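Long-range contacts in cysteine hydrolase (Vibrio cholerae, PDB 6V98), which is a type VI secretion system effector that probably works as a papain-like cysteine hydrolase delivered into competing bacteria: residues S1-D5 / I50-T54; F6-F12 / H44-I50; G80-V84 / L96-L100. All blocks are in the same frame, centred on the assembly; numbering follows the deposited sequence.

Contact 1 of 3, residues S1-D5 / I50-T54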
ATOM      1  N   SER A   1       0.269 -18.572  17.064  1.00 70.19           N
ATOM      2  CA  SER A   1      -0.341 -19.193  15.892  1.00 72.80           C
ATOM      3  C   SER A   1       0.697 -19.555  14.832  1.00 73.78           C
ATOM      4  O   SER A   1       0.551 -20.555  14.125  1.00 75.78           O
ATOM      5  CB  SER A   1      -1.400 -18.263  15.283  1.00 73.39           C
ATOM      6  OG  SER A   1      -0.799 -17.251  14.494  1.00 73.00           O
ATOM      7  N   GLY A   2       1.744 -18.736  14.728  1.00 65.36           N
ATOM      8  CA  GLY A   2       2.668 -18.848  13.617  1.00 54.95           C
ATOM      9  C   GLY A   2       2.078 -18.480  12.274  1.00 46.11           C
ATOM     10  O   GLY A   2       2.669 -18.812  11.243  1.00 47.06           O
ATOM     11  N   ASN A   3       0.922 -17.813  12.257  1.00 41.24           N
ATOM     12  CA  ASN A   3       0.268 -17.439  11.007  1.00 36.89           C
ATOM     13  C   ASN A   3       1.061 -16.340  10.315  1.00 33.99           C
ATOM     14  O   ASN A   3       1.461 -15.364  10.955  1.00 38.12           O
ATOM     15  CB  ASN A   3      -1.161 -16.968  11.284  1.00 39.96           C
ATOM     16  CG  ASN A   3      -1.980 -16.767  10.017  1.00 36.31           C
ATOM     17  OD1 ASN A   3      -1.933 -17.583   9.094  1.00 37.49           O
ATOM     18  ND2 ASN A   3      -2.730 -15.664   9.965  1.00 33.14           N
ATOM     19  N   ASP A   4       1.295 -16.509   9.010  1.00 32.64           N
ATOM     20  CA  ASP A   4       2.040 -15.522   8.232  1.00 30.04           C
ATOM     21  C   ASP A   4       1.379 -14.147   8.306  1.00 28.39           C
ATOM     22  O   ASP A   4       0.156 -14.019   8.360  1.00 28.48           O
ATOM     23  CB  ASP A   4       2.129 -15.951   6.766  1.00 30.37           C
ATOM     24  CG  ASP A   4       3.337 -16.825   6.477  1.00 35.18           C
ATOM     25  OD1 ASP A   4       4.230 -16.908   7.335  1.00 34.01           O
ATOM     26  OD2 ASP A   4       3.384 -17.428   5.391  1.00 37.73           O
ATOM     27  N   ASP A   5       2.211 -13.105   8.286  1.00 26.25           N
ATOM     28  CA  ASP A   5       1.708 -11.749   8.187  1.00 22.95           C
ATOM     29  C   ASP A   5       1.169 -11.493   6.782  1.00 25.92           C
ATOM     30  O   ASP A   5       1.332 -12.307   5.865  1.00 24.82           O
ATOM     31  CB  ASP A   5       2.814 -10.754   8.530  1.00 24.61           C
ATOM     32  CG  ASP A   5       3.428 -11.026   9.891  1.00 31.70           C
ATOM     33  OD1 ASP A   5       2.661 -11.171  10.876  1.00 29.15           O
ATOM     34  OD2 ASP A   5       4.667 -11.107   9.976  1.00 30.39           O
ATOM     35  N   ILE A  50      -0.557  -6.144   7.933  1.00 24.81           N
ATOM     36  CA  ILE A  50      -1.344  -6.819   8.964  1.00 25.60           C
ATOM     37  C   ILE A  50      -0.492  -7.845   9.699  1.00 31.64           C
ATOM     38  O   ILE A  50       0.166  -8.682   9.069  1.00 30.04           O
ATOM     39  CB  ILE A  50      -2.586  -7.506   8.379  1.00 24.75           C
ATOM     40  CG1 ILE A  50      -3.468  -6.474   7.685  1.00 27.75           C
ATOM     41  CG2 ILE A  50      -3.356  -8.213   9.503  1.00 24.37           C
ATOM     42  CD1 ILE A  50      -4.532  -7.089   6.805  1.00 25.43           C
ATOM     43  N   ASN A  51      -0.517  -7.779  11.032  1.00 27.20           N
ATOM     44  CA  ASN A  51       0.053  -8.817  11.885  1.00 28.31           C
ATOM     45  C   ASN A  51      -0.803 -10.079  11.809  1.00 31.72           C
ATOM     46  O   ASN A  51      -1.977 -10.061  12.195  1.00 32.09           O
ATOM     47  CB  ASN A  51       0.129  -8.329  13.330  1.00 26.98           C
ATOM     48  CG  ASN A  51       0.921  -9.273  14.222  1.00 32.07           C
ATOM     49  OD1 ASN A  51       0.594 -10.451  14.335  1.00 37.28           O
ATOM     50  ND2 ASN A  51       1.987  -8.764  14.833  1.00 35.68           N
ATOM     51  N   GLY A  52      -0.211 -11.175  11.325  1.00 29.48           N
ATOM     52  CA  GLY A  52      -0.961 -12.409  11.144  1.00 28.79           C
ATOM     53  C   GLY A  52      -1.383 -13.092  12.430  1.00 30.62           C
ATOM     54  O   GLY A  52      -2.285 -13.939  12.400  1.00 34.39           O
ATOM     55  N   GLU A  53      -0.750 -12.755  13.553  1.00 32.57           N
ATOM     56  CA  GLU A  53      -1.126 -13.298  14.857  1.00 35.99           C
ATOM     57  C   GLU A  53      -2.254 -12.515  15.510  1.00 34.84           C
ATOM     58  O   GLU A  53      -3.172 -13.111  16.079  1.00 35.98           O
ATOM     59  CB  GLU A  53       0.073 -13.293  15.805  1.00 46.70           C
ATOM     60  CG  GLU A  53       1.276 -14.060  15.308  1.00 60.36           C
ATOM     61  CD  GLU A  53       1.364 -15.439  15.909  1.00 70.73           C
ATOM     62  OE1 GLU A  53       0.331 -15.928  16.416  1.00 72.87           O
ATOM     63  OE2 GLU A  53       2.468 -16.028  15.874  1.00 71.19           O
ATOM     64  N   THR A  54      -2.194 -11.182  15.451  1.00 37.99           N
ATOM     65  CA  THR A  54      -3.070 -10.323  16.238  1.00 38.43           C
ATOM     66  C   THR A  54      -4.090  -9.551  15.419  1.00 38.07           C
ATOM     67  O   THR A  54      -5.068  -9.057  15.992  1.00 37.15           O
ATOM     68  CB  THR A  54      -2.240  -9.306  17.031  1.00 37.85           C
ATOM     69  OG1 THR A  54      -1.504  -8.493  16.112  1.00 34.63           O
ATOM     70  CG2 THR A  54      -1.270 -10.015  17.955  1.00 43.14           C
TER
HETATM   71  O   HOH W   1       2.989 -12.284  13.459  1.00 51.23           O
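At I50 the second segment is just leaving strand 44-50, and D5 CB rests 3.4 Å from I50 O as the N-terminal tail runs past in nearly the opposite direction. The two segments meet at one end of a central strand pair of the antiparallel sheet: 1-5 leads into strand 5-12, while the loop 50-54 turns the chain towards strand 57-63. N51 shapes that turn. Its OD1 takes the backbone N-H of E53 (N51 OD1 to E53 N 2.8 Å) in an Asx turn and that of T54 as well, and a water joins the same oxygen to D5 OD1. Next, G52 gives its N-H almost straight, at 172°, to the anti lone pair of D5 OD1, with G52 N and D5 OD1 2.9 Å apart. D5 OD2 is taken up by the backbone N-H groups of F122 and F123, so both carboxylate oxygens of the buried D5 are held by backbone N-H groups. With no side chain on G52, D4 O can approach G52 CA to 3.4 Å in a CA-H...O contact. G52 O receives N3 ND2 at 3.0 Å, close to the plane of the N3 amide, and ND2 also serves G89 O. E53 bends at chi2 (-99°) back over the exposed, poorly ordered chain start. E53 OE2 accepts G2 N at 3.0 Å from above the carboxylate plane. E53 OE1 has two donors: the S1 amino group, in a salt bridge on the syn lone pair (S1 N to E53 OE1 2.7 Å), and the hydroxyl, S1 OG lying 2.6 Å from E53 OE1 and well above the plane.

Contact 2 of 3, residues F6-F12 / H44-I50; sequences FLIPVVF and HAGVILI
Strands 6-12 and 44-50 run antiparallel, their axes 4.5 Å apart at the closest and 158° between directions. F6-I50, I8-I48, V10-G46 and F12-H44 are the hydrogen-bonded pairs, each with two N-H...O bonds; the last one, H44 N to F12 O, is weak at 3.3 Å. P9, which has no N-H, sits in a non-hydrogen-bonded pair with V47 and so costs this strand pair no bond. Between these bonds, CA-H...O contacts such as V11 CA to H44 O, 3.2 Å, join the strands.

On one face L7 CD1 wedges between V47 CG2, 3.6 Å away, and L49 CD1, and V11 CG2 meets A45 CB; helix 154-162 covers this face through V156 and L159. The strands are neighbours in the middle of the seven-stranded antiparallel sheet, and sheet and covering helix are consistent with a papain-like (clan CA) fold. On the other face I50 packs beside F6, with F6 CB and I50 CB 3.8 Å apart, and I50 CD1 reaches on to I8 CD1. V10 spans two partners: CG1 touches I48 CD1, while CG2 lies over the bare backbone of G46, 3.5 Å from G46 O. The F12 and H44 rings lie side by side, rim to rim, their planes only 14° apart, and F12 CD1 comes within 3.9 Å of H44 CD2. H44 NE2 bonds to E61, and its ND1 makes a weak hydrogen bond to the dimethylarsinoyl group on C152, consistent with a Cys-His pair of a cysteine hydrolase.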
ATOM      1  N   PHE A   6       0.536 -10.333   6.619  1.00 24.92           N
ATOM      2  CA  PHE A   6      -0.052  -9.912   5.357  1.00 24.15           C
ATOM      3  C   PHE A   6       0.548  -8.578   4.946  1.00 22.64           C
ATOM      4  O   PHE A   6       0.677  -7.669   5.772  1.00 25.23           O
ATOM      5  CB  PHE A   6      -1.579  -9.723   5.447  1.00 24.83           C
ATOM      6  CG  PHE A   6      -2.346 -10.938   5.914  1.00 24.96           C
ATOM      7  CD1 PHE A   6      -2.338 -11.310   7.246  1.00 27.21           C
ATOM      8  CD2 PHE A   6      -3.124 -11.666   5.022  1.00 30.25           C
ATOM      9  CE1 PHE A   6      -3.084 -12.419   7.683  1.00 29.26           C
ATOM     10  CE2 PHE A   6      -3.866 -12.777   5.446  1.00 27.86           C
ATOM     11  CZ  PHE A   6      -3.837 -13.149   6.774  1.00 31.79           C
ATOM     12  N   LEU A   7       0.907  -8.468   3.669  1.00 19.11           N
ATOM     13  CA  LEU A   7       1.241  -7.190   3.042  1.00 23.21           C
ATOM     14  C   LEU A   7       0.351  -7.053   1.813  1.00 22.82           C
ATOM     15  O   LEU A   7       0.387  -7.908   0.919  1.00 27.18           O
ATOM     16  CB  LEU A   7       2.727  -7.105   2.663  1.00 20.16           C
ATOM     17  CG  LEU A   7       3.232  -5.681   2.394  1.00 25.86           C
ATOM     18  CD1 LEU A   7       3.356  -4.918   3.719  1.00 23.68           C
ATOM     19  CD2 LEU A   7       4.575  -5.689   1.653  1.00 26.71           C
ATOM     20  N   ILE A   8      -0.465  -6.004   1.785  1.00 21.38           N
ATOM     21  CA  ILE A   8      -1.455  -5.819   0.731  1.00 19.36           C
ATOM     22  C   ILE A   8      -1.175  -4.493   0.039  1.00 18.10           C
ATOM     23  O   ILE A   8      -1.718  -3.453   0.451  1.00 22.35           O
ATOM     24  CB  ILE A   8      -2.887  -5.862   1.290  1.00 22.60           C
ATOM     25  CG1 ILE A   8      -3.087  -7.129   2.120  1.00 23.25           C
ATOM     26  CG2 ILE A   8      -3.909  -5.785   0.161  1.00 22.93           C
ATOM     27  CD1 ILE A   8      -4.471  -7.229   2.734  1.00 24.63           C
ATOM     28  N   PRO A   9      -0.306  -4.477  -0.969  1.00 20.19           N
ATOM     29  CA  PRO A   9      -0.227  -3.316  -1.856  1.00 19.32           C
ATOM     30  C   PRO A   9      -1.605  -3.040  -2.426  1.00 22.33           C
ATOM     31  O   PRO A   9      -2.299  -3.957  -2.870  1.00 23.51           O
ATOM     32  CB  PRO A   9       0.761  -3.763  -2.943  1.00 22.39           C
ATOM     33  CG  PRO A   9       1.595  -4.859  -2.285  1.00 22.11           C
ATOM     34  CD  PRO A   9       0.612  -5.558  -1.369  1.00 26.38           C
ATOM     35  N   VAL A  10      -2.016  -1.774  -2.395  1.00 21.70           N
ATOM     36  CA  VAL A  10      -3.309  -1.366  -2.939  1.00 20.46           C
ATOM     37  C   VAL A  10      -3.073  -0.230  -3.923  1.00 22.61           C
ATOM     38  O   VAL A  10      -2.308   0.695  -3.634  1.00 26.63           O
ATOM     39  CB  VAL A  10      -4.300  -0.963  -1.825  1.00 22.38           C
ATOM     40  CG1 VAL A  10      -4.657  -2.200  -0.976  1.00 26.49           C
ATOM     41  CG2 VAL A  10      -3.728   0.131  -0.935  1.00 24.27           C
ATOM     42  N   VAL A  11      -3.701  -0.314  -5.095  1.00 20.62           N
ATOM     43  CA  VAL A  11      -3.660   0.741  -6.095  1.00 18.85           C
ATOM     44  C   VAL A  11      -5.087   1.211  -6.344  1.00 22.73           C
ATOM     45  O   VAL A  11      -6.026   0.407  -6.348  1.00 20.67           O
ATOM     46  CB  VAL A  11      -2.994   0.258  -7.402  1.00 24.98           C
ATOM     47  CG1 VAL A  11      -3.115   1.308  -8.499  1.00 27.49           C
ATOM     48  CG2 VAL A  11      -1.511  -0.081  -7.146  1.00 21.76           C
ATOM     49  N   PHE A  12      -5.244   2.518  -6.520  1.00 23.35           N
ATOM     50  CA  PHE A  12      -6.525   3.143  -6.833  1.00 24.52           C
ATOM     51  C   PHE A  12      -6.433   3.544  -8.294  1.00 26.00           C
ATOM     52  O   PHE A  12      -5.975   4.650  -8.607  1.00 25.86           O
ATOM     53  CB  PHE A  12      -6.764   4.361  -5.935  1.00 23.63           C
ATOM     54  CG  PHE A  12      -6.531   4.081  -4.467  1.00 26.27           C
ATOM     55  CD1 PHE A  12      -5.303   4.366  -3.876  1.00 28.39           C
ATOM     56  CD2 PHE A  12      -7.540   3.515  -3.686  1.00 31.53           C
ATOM     57  CE1 PHE A  12      -5.085   4.095  -2.532  1.00 34.28           C
ATOM     58  CE2 PHE A  12      -7.341   3.252  -2.347  1.00 30.25           C
ATOM     59  CZ  PHE A  12      -6.106   3.540  -1.766  1.00 29.01           C
ATOM     60  N   HIS A  44      -2.997   5.952  -7.849  1.00 22.68           N
ATOM     61  CA  HIS A  44      -2.222   6.147  -6.628  1.00 22.80           C
ATOM     62  C   HIS A  44      -2.072   4.797  -5.932  1.00 27.67           C
ATOM     63  O   HIS A  44      -2.848   3.871  -6.168  1.00 29.00           O
ATOM     64  CB  HIS A  44      -2.903   7.179  -5.708  1.00 24.87           C
ATOM     65  CG  HIS A  44      -2.264   7.319  -4.359  1.00 25.56           C
ATOM     66  ND1 HIS A  44      -0.939   7.659  -4.190  1.00 29.37           N
ATOM     67  CD2 HIS A  44      -2.774   7.168  -3.115  1.00 29.04           C
ATOM     68  CE1 HIS A  44      -0.662   7.716  -2.898  1.00 30.00           C
ATOM     69  NE2 HIS A  44      -1.758   7.415  -2.224  1.00 27.15           N
ATOM     70  N   ALA A  45      -1.060   4.674  -5.073  1.00 20.72           N
ATOM     71  CA  ALA A  45      -0.776   3.393  -4.444  1.00 18.98           C
ATOM     72  C   ALA A  45      -0.503   3.602  -2.965  1.00 20.69           C
ATOM     73  O   ALA A  45      -0.001   4.651  -2.562  1.00 22.20           O
ATOM     74  CB  ALA A  45       0.430   2.688  -5.094  1.00 23.59           C
ATOM     75  N   GLY A  46      -0.848   2.590  -2.164  1.00 19.79           N
ATOM     76  CA  GLY A  46      -0.490   2.554  -0.753  1.00 24.59           C
ATOM     77  C   GLY A  46      -0.277   1.116  -0.319  1.00 22.31           C
ATOM     78  O   GLY A  46      -0.268   0.237  -1.176  1.00 22.45           O
ATOM     79  N   VAL A  47      -0.095   0.842   0.973  1.00 19.25           N
ATOM     80  CA  VAL A  47       0.114  -0.540   1.403  1.00 19.12           C
ATOM     81  C   VAL A  47      -0.528  -0.756   2.767  1.00 21.62           C
ATOM     82  O   VAL A  47      -0.368   0.053   3.682  1.00 21.51           O
ATOM     83  CB  VAL A  47       1.614  -0.923   1.412  1.00 19.44           C
ATOM     84  CG1 VAL A  47       2.428  -0.029   2.351  1.00 20.39           C
ATOM     85  CG2 VAL A  47       1.793  -2.416   1.731  1.00 21.75           C
ATOM     86  N   ILE A  48      -1.268  -1.851   2.888  1.00 19.41           N
ATOM     87  CA  ILE A  48      -1.803  -2.309   4.159  1.00 19.94           C
ATOM     88  C   ILE A  48      -0.869  -3.361   4.722  1.00 21.13           C
ATOM     89  O   ILE A  48      -0.446  -4.273   4.003  1.00 24.87           O
ATOM     90  CB  ILE A  48      -3.215  -2.892   3.985  1.00 21.42           C
ATOM     91  CG1 ILE A  48      -4.148  -1.826   3.419  1.00 20.80           C
ATOM     92  CG2 ILE A  48      -3.718  -3.417   5.324  1.00 24.35           C
ATOM     93  CD1 ILE A  48      -5.554  -2.358   3.052  1.00 23.85           C
ATOM     94  N   LEU A  49      -0.577  -3.263   6.014  1.00 20.92           N
ATOM     95  CA  LEU A  49       0.286  -4.214   6.705  1.00 25.96           C
ATOM     96  C   LEU A  49      -0.482  -4.816   7.872  1.00 24.76           C
ATOM     97  O   LEU A  49      -0.999  -4.079   8.714  1.00 24.11           O
ATOM     98  CB  LEU A  49       1.560  -3.522   7.209  1.00 23.06           C
ATOM     99  CG  LEU A  49       2.415  -4.352   8.166  1.00 25.81           C
ATOM    100  CD1 LEU A  49       3.106  -5.462   7.410  1.00 24.92           C
ATOM    101  CD2 LEU A  49       3.439  -3.476   8.868  1.00 26.34           C
ATOM    102  N   ILE A  50      -0.557  -6.144   7.933  1.00 24.81           N
ATOM    103  CA  ILE A  50      -1.344  -6.819   8.964  1.00 25.60           C
ATOM    104  C   ILE A  50      -0.492  -7.845   9.699  1.00 31.64           C
ATOM    105  O   ILE A  50       0.166  -8.682   9.069  1.00 30.04           O
ATOM    106  CB  ILE A  50      -2.586  -7.506   8.379  1.00 24.75           C
ATOM    107  CG1 ILE A  50      -3.468  -6.474   7.685  1.00 27.75           C
ATOM    108  CG2 ILE A  50      -3.356  -8.213   9.503  1.00 24.37           C
ATOM    109  CD1 ILE A  50      -4.532  -7.089   6.805  1.00 25.43           C
TER

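Contact 3 of 3, residues G80-V84 / L96-L100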
ATOM      1  N   GLY A  80      -4.318   6.177  10.127  1.00 27.78           N
ATOM      2  CA  GLY A  80      -4.944   5.251  11.055  1.00 29.37           C
ATOM      3  C   GLY A  80      -6.105   4.505  10.421  1.00 31.33           C
ATOM      4  O   GLY A  80      -6.939   5.125   9.753  1.00 33.31           O
ATOM      5  N   VAL A  81      -6.156   3.181  10.592  1.00 27.42           N
ATOM      6  CA  VAL A  81      -7.252   2.355  10.093  1.00 27.84           C
ATOM      7  C   VAL A  81      -7.663   1.372  11.182  1.00 29.68           C
ATOM      8  O   VAL A  81      -6.956   1.163  12.171  1.00 32.12           O
ATOM      9  CB  VAL A  81      -6.897   1.588   8.800  1.00 25.13           C
ATOM     10  CG1 VAL A  81      -6.697   2.557   7.630  1.00 26.75           C
ATOM     11  CG2 VAL A  81      -5.658   0.717   9.007  1.00 24.56           C
ATOM     12  N   SER A  82      -8.835   0.773  10.993  1.00 25.94           N
ATOM     13  CA  SER A  82      -9.282  -0.261  11.912  1.00 25.94           C
ATOM     14  C   SER A  82      -8.388  -1.489  11.797  1.00 27.43           C
ATOM     15  O   SER A  82      -7.774  -1.741  10.758  1.00 34.13           O
ATOM     16  CB  SER A  82     -10.738  -0.646  11.629  1.00 27.46           C
ATOM     17  OG  SER A  82     -11.604   0.475  11.755  1.00 30.30           O
ATOM     18  N   ASN A  83      -8.317  -2.257  12.879  1.00 29.43           N
ATOM     19  CA  ASN A  83      -7.695  -3.567  12.799  1.00 28.31           C
ATOM     20  C   ASN A  83      -8.663  -4.566  12.178  1.00 28.85           C
ATOM     21  O   ASN A  83      -9.885  -4.396  12.225  1.00 31.18           O
ATOM     22  CB  ASN A  83      -7.269  -4.051  14.180  1.00 25.29           C
ATOM     23  CG  ASN A  83      -6.183  -3.184  14.772  1.00 34.12           C
ATOM     24  OD1 ASN A  83      -5.374  -2.619  14.045  1.00 31.60           O
ATOM     25  ND2 ASN A  83      -6.165  -3.070  16.092  1.00 41.58           N
ATOM     26  N   VAL A  84      -8.107  -5.620  11.599  1.00 30.17           N
ATOM     27  CA  VAL A  84      -8.907  -6.692  11.040  1.00 32.11           C
ATOM     28  C   VAL A  84      -9.041  -7.805  12.073  1.00 31.80           C
ATOM     29  O   VAL A  84      -8.343  -7.840  13.083  1.00 31.03           O
ATOM     30  CB  VAL A  84      -8.313  -7.229   9.717  1.00 33.57           C
ATOM     31  CG1 VAL A  84      -8.232  -6.116   8.682  1.00 33.12           C
ATOM     32  CG2 VAL A  84      -6.933  -7.857   9.949  1.00 29.40           C
ATOM     33  N   LEU A  96     -12.033  -6.875   6.700  1.00 28.48           N
ATOM     34  CA  LEU A  96     -11.208  -6.306   5.641  1.00 30.34           C
ATOM     35  C   LEU A  96     -11.986  -5.259   4.851  1.00 31.21           C
ATOM     36  O   LEU A  96     -11.435  -4.214   4.486  1.00 28.48           O
ATOM     37  CB  LEU A  96     -10.685  -7.417   4.728  1.00 27.26           C
ATOM     38  CG  LEU A  96      -9.752  -6.923   3.621  1.00 27.33           C
ATOM     39  CD1 LEU A  96      -8.570  -6.244   4.241  1.00 25.33           C
ATOM     40  CD2 LEU A  96      -9.315  -8.085   2.741  1.00 30.76           C
ATOM     41  N   LEU A  97     -13.278  -5.508   4.603  1.00 30.08           N
ATOM     42  CA  LEU A  97     -14.119  -4.513   3.941  1.00 25.73           C
ATOM     43  C   LEU A  97     -14.118  -3.187   4.694  1.00 29.56           C
ATOM     44  O   LEU A  97     -14.147  -2.116   4.078  1.00 31.16           O
ATOM     45  CB  LEU A  97     -15.563  -5.023   3.815  1.00 27.00           C
ATOM     46  CG  LEU A  97     -15.969  -5.887   2.621  1.00 36.99           C
ATOM     47  CD1 LEU A  97     -17.341  -6.519   2.886  1.00 35.22           C
ATOM     48  CD2 LEU A  97     -15.984  -5.060   1.340  1.00 27.82           C
ATOM     49  N   LYS A  98     -14.119  -3.235   6.027  1.00 29.79           N
ATOM     50  CA  LYS A  98     -14.140  -2.001   6.804  1.00 27.24           C
ATOM     51  C   LYS A  98     -12.868  -1.197   6.580  1.00 30.41           C
ATOM     52  O   LYS A  98     -12.914   0.031   6.439  1.00 29.57           O
ATOM     53  CB  LYS A  98     -14.322  -2.322   8.286  1.00 29.01           C
ATOM     54  CG  LYS A  98     -14.409  -1.105   9.173  1.00 42.16           C
ATOM     55  CD  LYS A  98     -14.698  -1.504  10.598  1.00 46.43           C
ATOM     56  CE  LYS A  98     -14.713  -0.291  11.494  1.00 50.28           C
ATOM     57  NZ  LYS A  98     -14.888  -0.697  12.912  1.00 57.33           N
ATOM     58  N   VAL A  99     -11.723  -1.884   6.516  1.00 29.76           N
ATOM     59  CA  VAL A  99     -10.448  -1.222   6.263  1.00 25.77           C
ATOM     60  C   VAL A  99     -10.387  -0.694   4.840  1.00 23.86           C
ATOM     61  O   VAL A  99      -9.864   0.397   4.595  1.00 25.80           O
ATOM     62  CB  VAL A  99      -9.284  -2.192   6.542  1.00 25.42           C
ATOM     63  CG1 VAL A  99      -7.945  -1.603   6.050  1.00 24.76           C
ATOM     64  CG2 VAL A  99      -9.219  -2.516   8.025  1.00 28.31           C
ATOM     65  N   LEU A 100     -10.879  -1.474   3.873  1.00 25.33           N
ATOM     66  CA  LEU A 100     -10.787  -1.040   2.485  1.00 21.44           C
ATOM     67  C   LEU A 100     -11.621   0.214   2.266  1.00 24.47           C
ATOM     68  O   LEU A 100     -11.178   1.161   1.608  1.00 25.76           O
ATOM     69  CB  LEU A 100     -11.221  -2.166   1.551  1.00 22.14           C
ATOM     70  CG  LEU A 100     -10.257  -3.370   1.511  1.00 22.59           C
ATOM     71  CD1 LEU A 100     -10.801  -4.483   0.619  1.00 21.58           C
ATOM     72  CD2 LEU A 100      -8.841  -2.939   1.060  1.00 22.68           C
TER
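V99 carries the tight half of this contact: its CG2 presses to 3.2 Å from S82 O and to 3.8 Å from V84 CG1. The methyl is brought there by a first torsion (chi1 170°) that sets CG1 anti to the backbone N and leaves CG2 beside the backbone N, anti to the carbonyl carbon and turned to the loop. V84 and V99 cross at about a right angle, and V84 CG1 also lies 4.5 Å from L96 CD1. Buried under the V99 methyl, S82 O has no hydrogen-bonding partner in the model. V81 adds a lighter touch on the other branch, V81 CB lying 4.3 Å from V99 CG1. On the solvent side the exposed K98, stretched out beyond CG, only lays its last methylenes alongside S82, K98 CE 3.2 Å from S82 OG, and far less of it is covered than of V99. Across the segments the touch is van der Waals only. Polar bonds to the loop come from E102 of the same helix, which bonds to S82 OG, and from T57, which takes V84 N on its OG1 and gives its N-H to N83 OD1. An irregular loop between strands 75-78 and 86-87 is thereby laid along helix 93-107, which packs against the central sheet through V99 and L100 on I48: a helix packed on an antiparallel sheet, as in an alpha+beta fold.

Contact 2 is nested in the loop closed by contact 1, and the two share I50; their centres are about 17 Å apart, yet G52 CA still packs 4.1 Å from F6 CE1. Contact 3 follows both along the chain, its centre about 12 Å from that of contact 2 and about 16 Å from that of contact 1. The joint runs through isoleucines: I50 CG2 meets V84 CG2 at 3.6 Å, and I48 CD1 meets V99 CG1 at 3.9 Å. The probable active site, with H44 and the modified C152, lies at the end of contact 2 away from contact 1. A bound calcium lies about 9 Å from the side chain of V11.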